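Local coordinates for N-acetylneuraminate lyase (Fusobacterium nucleatum subsp. nucleatum ATCC 25586, PDB 5ZKA), which belongs to the dihydrodipicolinate synthetase family, enzymes built on a TIM-barrel fold, at residues A[23-28]-A[56-61]; A[64-69]-A[91-96]. All blocks are in the same frame, centred on the assembly; numbering follows the deposited sequence.

Interaction 1: residues A[23-28]-A[56-61]; sequences SALMVP and LYVGGS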
loop_
_atom_site.group_PDB
_atom_site.type_symbol
_atom_site.label_atom_id
_atom_site.label_comp_id
_atom_site.label_asym_id
_atom_site.label_seq_id
_atom_site.Cartn_x
_atom_site.Cartn_y
_atom_site.Cartn_z
ATOM N N SER A 23 -3.395 -16.790 -13.114
ATOM C CA SER A 23 -1.953 -16.874 -13.309
ATOM C C SER A 23 -1.560 -16.082 -14.548
ATOM O O SER A 23 -2.162 -16.248 -15.612
ATOM C CB SER A 23 -1.505 -18.326 -13.484
ATOM O OG SER A 23 -1.480 -19.008 -12.239
ATOM N N ALA A 24 -0.543 -15.236 -14.415
ATOM C CA ALA A 24 0.105 -14.655 -15.585
ATOM C C ALA A 24 0.972 -15.750 -16.167
ATOM O O ALA A 24 2.028 -16.089 -15.620
ATOM C CB ALA A 24 0.918 -13.418 -15.214
ATOM N N LEU A 25 0.482 -16.340 -17.251
ATOM C CA LEU A 25 1.019 -17.588 -17.758
ATOM C C LEU A 25 2.472 -17.438 -18.190
ATOM O O LEU A 25 2.806 -16.588 -19.018
ATOM C CB LEU A 25 0.155 -18.061 -18.924
ATOM C CG LEU A 25 0.511 -19.421 -19.514
ATOM C CD1 LEU A 25 0.229 -20.504 -18.480
ATOM C CD2 LEU A 25 -0.285 -19.659 -20.791
ATOM N N MET A 26 3.338 -18.277 -17.634
ATOM C CA MET A 26 4.717 -18.326 -18.094
ATOM C C MET A 26 4.833 -19.197 -19.336
ATOM O O MET A 26 4.043 -20.123 -19.553
ATOM C CB MET A 26 5.625 -18.872 -17.001
ATOM C CG MET A 26 5.527 -18.066 -15.725
ATOM S SD MET A 26 7.117 -17.861 -14.929
ATOM C CE MET A 26 8.052 -16.952 -16.150
ATOM N N VAL A 27 5.841 -18.902 -20.148
ATOM C CA VAL A 27 6.034 -19.552 -21.438
ATOM C C VAL A 27 7.420 -20.174 -21.450
ATOM O O VAL A 27 8.395 -19.492 -21.125
ATOM C CB VAL A 27 5.875 -18.578 -22.618
ATOM C CG1 VAL A 27 6.162 -19.306 -23.943
ATOM C CG2 VAL A 27 4.474 -17.995 -22.612
ATOM N N PRO A 28 7.555 -21.463 -21.790
ATOM C CA PRO A 28 8.886 -22.062 -21.879
ATOM C C PRO A 28 9.477 -21.885 -23.264
ATOM O O PRO A 28 8.836 -22.182 -24.283
ATOM C CB PRO A 28 8.629 -23.538 -21.546
ATOM C CG PRO A 28 7.239 -23.788 -22.019
ATOM C CD PRO A 28 6.483 -22.468 -21.891
ATOM N N LEU A 56 -6.464 -17.607 -16.762
ATOM C CA LEU A 56 -5.105 -17.423 -17.255
ATOM C C LEU A 56 -5.011 -16.070 -17.943
ATOM O O LEU A 56 -5.890 -15.714 -18.735
ATOM C CB LEU A 56 -4.698 -18.539 -18.226
ATOM C CG LEU A 56 -4.591 -19.944 -17.626
ATOM C CD1 LEU A 56 -4.306 -20.971 -18.712
ATOM C CD2 LEU A 56 -3.515 -19.991 -16.545
ATOM N N TYR A 57 -3.960 -15.319 -17.615
ATOM C CA TYR A 57 -3.631 -14.056 -18.260
ATOM C C TYR A 57 -2.494 -14.328 -19.236
ATOM O O TYR A 57 -1.359 -14.573 -18.820
ATOM C CB TYR A 57 -3.236 -13.030 -17.203
ATOM C CG TYR A 57 -3.082 -11.624 -17.689
ATOM C CD1 TYR A 57 -4.182 -10.786 -17.814
ATOM C CD2 TYR A 57 -1.821 -11.108 -17.966
ATOM C CE1 TYR A 57 -4.029 -9.465 -18.228
ATOM C CE2 TYR A 57 -1.665 -9.799 -18.379
ATOM C CZ TYR A 57 -2.770 -8.987 -18.508
ATOM O OH TYR A 57 -2.603 -7.681 -18.910
ATOM N N VAL A 58 -2.807 -14.337 -20.530
ATOM C CA VAL A 58 -1.885 -14.816 -21.553
ATOM C C VAL A 58 -1.269 -13.619 -22.263
ATOM O O VAL A 58 -1.983 -12.694 -22.669
ATOM C CB VAL A 58 -2.596 -15.741 -22.552
ATOM C CG1 VAL A 58 -1.590 -16.318 -23.540
ATOM C CG2 VAL A 58 -3.325 -16.873 -21.802
ATOM N N GLY A 59 0.054 -13.634 -22.405
ATOM C CA GLY A 59 0.749 -12.589 -23.126
ATOM C C GLY A 59 1.156 -11.400 -22.289
ATOM O O GLY A 59 1.417 -10.332 -22.851
ATOM N N GLY A 60 1.206 -11.545 -20.962
ATOM C CA GLY A 60 1.619 -10.457 -20.099
ATOM C C GLY A 60 3.131 -10.354 -19.965
ATOM O O GLY A 60 3.902 -11.066 -20.614
ATOM N N SER A 61 3.560 -9.437 -19.086
ATOM C CA SER A 61 4.987 -9.274 -18.825
ATOM C C SER A 61 5.625 -10.593 -18.401
ATOM O O SER A 61 6.734 -10.926 -18.837
ATOM C CB SER A 61 5.203 -8.213 -17.743
ATOM O OG SER A 61 4.457 -7.040 -18.031
HETATM O O HOH W 1 1.216 -13.912 -19.042
HETATM O O HOH W 2 1.768 -15.837 -21.767
#
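L25 packs against L56 and V58, just past the bridged part of strand 20-24. Its CG lies anti to the backbone N (chi1 -175°), which carries the two methyls across to the neighbouring strand. L25 CD1 meets L56 CD2 at 4.2 Å, and L25 CD2 meets V58 CG2 at the same separation. I43 and I44 of helix 37-49 also pack on L25. The same CD2 of L56 reaches S23 CB at 4.0 Å, so it touches both S23 and L25. S23 OG itself is hydrogen-bonded to N47 of helix 37-49. Y57 contributes mainly through its backbone. Y57 N donates to S23 O at 2.8 Å, almost straight at 176°. Y57 O accepts from L25 N at 3.0 Å and also accepts a hydrogen bond from water 1. The Y57 ring leads away toward strand 89-93, and its OH bonds to S118. Past the bridges the backbones part, and two waters bridge them. Water 1 donates to both L25 O and Y57 O and accepts from G60 N. Water 2 donates to L25 O, at 3.0 Å, and accepts from G59 N. L25 O is thus held by two waters. Strands 20-24 and 55-58 run parallel and are joined through helix 37-49, a beta-alpha-beta unit of the TIM barrel.

Interaction 2: residues A[64-69]-A[91-96]; sequences ENFMIS and IAQVGS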
loop_
_atom_site.group_PDB
_atom_site.type_symbol
_atom_site.label_atom_id
_atom_site.label_comp_id
_atom_site.label_asym_id
_atom_site.label_seq_id
_atom_site.Cartn_x
_atom_site.Cartn_y
_atom_site.Cartn_z
ATOM N N GLU A 64 7.077 -13.097 -20.786
ATOM C CA GLU A 64 8.176 -12.562 -21.588
ATOM C C GLU A 64 7.672 -12.022 -22.928
ATOM O O GLU A 64 8.401 -11.971 -23.927
ATOM C CB GLU A 64 9.285 -13.606 -21.755
ATOM C CG GLU A 64 9.883 -13.990 -20.368
ATOM C CD GLU A 64 10.746 -15.237 -20.400
ATOM O OE1 GLU A 64 11.782 -15.241 -21.103
ATOM O OE2 GLU A 64 10.373 -16.223 -19.729
ATOM N N ASN A 65 6.418 -11.568 -22.916
ATOM C CA ASN A 65 5.735 -11.126 -24.132
ATOM C C ASN A 65 6.517 -10.057 -24.895
ATOM O O ASN A 65 6.615 -10.105 -26.131
ATOM C CB ASN A 65 4.354 -10.599 -23.743
ATOM C CG ASN A 65 3.631 -9.955 -24.903
ATOM O OD1 ASN A 65 3.568 -8.718 -25.017
ATOM N ND2 ASN A 65 3.051 -10.785 -25.759
ATOM N N PHE A 66 7.072 -9.074 -24.185
ATOM C CA PHE A 66 7.680 -7.949 -24.886
ATOM C C PHE A 66 9.079 -8.264 -25.390
ATOM O O PHE A 66 9.699 -7.403 -26.026
ATOM C CB PHE A 66 7.648 -6.713 -23.976
ATOM C CG PHE A 66 6.251 -6.353 -23.559
ATOM C CD1 PHE A 66 5.397 -5.712 -24.453
ATOM C CD2 PHE A 66 5.750 -6.758 -22.330
ATOM C CE1 PHE A 66 4.093 -5.422 -24.102
ATOM C CE2 PHE A 66 4.440 -6.477 -21.975
ATOM C CZ PHE A 66 3.617 -5.798 -22.860
ATOM N N MET A 67 9.558 -9.495 -25.171
ATOM C CA MET A 67 10.841 -9.952 -25.685
ATOM C C MET A 67 10.720 -10.797 -26.951
ATOM O O MET A 67 11.748 -11.203 -27.501
ATOM C CB MET A 67 11.583 -10.748 -24.603
ATOM C CG MET A 67 12.281 -9.869 -23.563
ATOM S SD MET A 67 13.239 -10.846 -22.379
ATOM C CE MET A 67 11.956 -11.299 -21.244
ATOM N N ILE A 68 9.508 -11.067 -27.437
ATOM C CA ILE A 68 9.320 -12.032 -28.514
ATOM C C ILE A 68 8.582 -11.373 -29.680
ATOM O O ILE A 68 8.061 -10.259 -29.581
ATOM C CB ILE A 68 8.583 -13.304 -28.037
ATOM C CG1 ILE A 68 7.101 -13.018 -27.812
ATOM C CG2 ILE A 68 9.202 -13.816 -26.733
ATOM C CD1 ILE A 68 6.318 -14.183 -27.250
ATOM N N SER A 69 8.561 -12.079 -30.807
ATOM C CA SER A 69 8.034 -11.523 -32.046
ATOM C C SER A 69 6.510 -11.622 -32.110
ATOM O O SER A 69 5.873 -12.389 -31.382
ATOM C CB SER A 69 8.641 -12.241 -33.250
ATOM O OG SER A 69 8.088 -13.545 -33.354
ATOM N N ILE A 91 -7.758 -14.114 -20.487
ATOM C CA ILE A 91 -7.539 -12.734 -20.910
ATOM C C ILE A 91 -6.303 -12.714 -21.797
ATOM O O ILE A 91 -5.281 -13.322 -21.453
ATOM C CB ILE A 91 -7.352 -11.781 -19.712
ATOM C CG1 ILE A 91 -8.583 -11.773 -18.798
ATOM C CG2 ILE A 91 -7.026 -10.333 -20.202
ATOM C CD1 ILE A 91 -8.294 -11.131 -17.414
ATOM N N ALA A 92 -6.387 -12.018 -22.931
ATOM C CA ALA A 92 -5.265 -11.915 -23.852
ATOM C C ALA A 92 -4.707 -10.501 -23.789
ATOM O O ALA A 92 -5.402 -9.543 -24.145
ATOM C CB ALA A 92 -5.699 -12.262 -25.283
ATOM N N GLN A 93 -3.461 -10.372 -23.335
ATOM C CA GLN A 93 -2.773 -9.083 -23.324
ATOM C C GLN A 93 -2.189 -8.823 -24.711
ATOM O O GLN A 93 -1.325 -9.579 -25.169
ATOM C CB GLN A 93 -1.680 -9.086 -22.256
ATOM C CG GLN A 93 -1.239 -7.693 -21.782
ATOM C CD GLN A 93 -0.387 -6.977 -22.800
ATOM O OE1 GLN A 93 -0.544 -5.783 -23.029
ATOM N NE2 GLN A 93 0.520 -7.708 -23.424
ATOM N N VAL A 94 -2.659 -7.768 -25.385
ATOM C CA VAL A 94 -2.257 -7.480 -26.758
ATOM C C VAL A 94 -1.592 -6.112 -26.904
ATOM O O VAL A 94 -1.268 -5.706 -28.021
ATOM C CB VAL A 94 -3.449 -7.597 -27.727
ATOM C CG1 VAL A 94 -4.028 -9.016 -27.700
ATOM C CG2 VAL A 94 -4.514 -6.563 -27.395
ATOM N N GLY A 95 -1.350 -5.404 -25.799
ATOM C CA GLY A 95 -0.793 -4.069 -25.887
ATOM C C GLY A 95 0.653 -4.061 -26.346
ATOM O O GLY A 95 1.367 -5.065 -26.279
ATOM N N SER A 96 1.105 -2.883 -26.780
ATOM C CA SER A 96 2.399 -2.755 -27.443
ATOM C C SER A 96 2.651 -1.272 -27.704
ATOM O O SER A 96 1.712 -0.467 -27.718
ATOM C CB SER A 96 2.419 -3.550 -28.757
ATOM O OG SER A 96 3.452 -3.127 -29.624
HETATM O O HOH W 3 2.149 -7.392 -27.239
HETATM O O HOH W 4 0.807 -9.657 -26.842
#
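N65 and F66 meet Q93 and G95, partly through two waters. These waters carry the polar link. Water 3 donates to N65 OD1 and to G95 O, the latter at 2.6 Å. Water 4 accepts from N65 ND2 and donates to Q93 O, both at 2.7 Å. Both ends of the N65 amide are therefore tied to the 91-96 backbone. The direct contacts are packing. F66 CE1 comes to 3.5 Å from G95 O, which lies at the ring edge, near its plane. F66 CZ is 3.7 Å from Q93 NE2, with ring and amide planes 49° apart. N65 OD1 is 3.6 Å from Q93 NE2, the amide planes 80° apart. Within 64-69, N65 OD1 also lies over the centre of one face of the F66 ring. In the TIM barrel, this joins the loop between strand 55-58 and helix 70-84 to the C-terminal end of strand 89-93 and the turn after it. Hydrogen bonds within and beyond the segments fix the Q93 amide. The Q93 side chain bends at chi2 (-74°), and Q93 OE1 accepts from G95 N at 2.9 Å, with the donor above the carbonyl plane. OE1 also accepts from V120 N, while NE2 donates to G59 O.

Overall arrangement
Interactions 1 and 2 follow one another along the chain, and their centres are 9 Å apart. They share the barrel sheet, in which strand 55-58 lies between 20-24 and 89-93. V58 N and I91 O, 2.8 Å apart, probably form a hydrogen bond between these neighbours. Side chains link the two contacts further. Q93 CG packs on Y57 OH at 3.2 Å, and N65 CG packs on G59 O at 3.0 Å. Segment 56-61 also leads to the modified lysine KPI at position 178: S61 N is hydrogen-bonded to its O2. Interaction 1 thus ends next to this modified residue, and S61 also touches F66 of interaction 2.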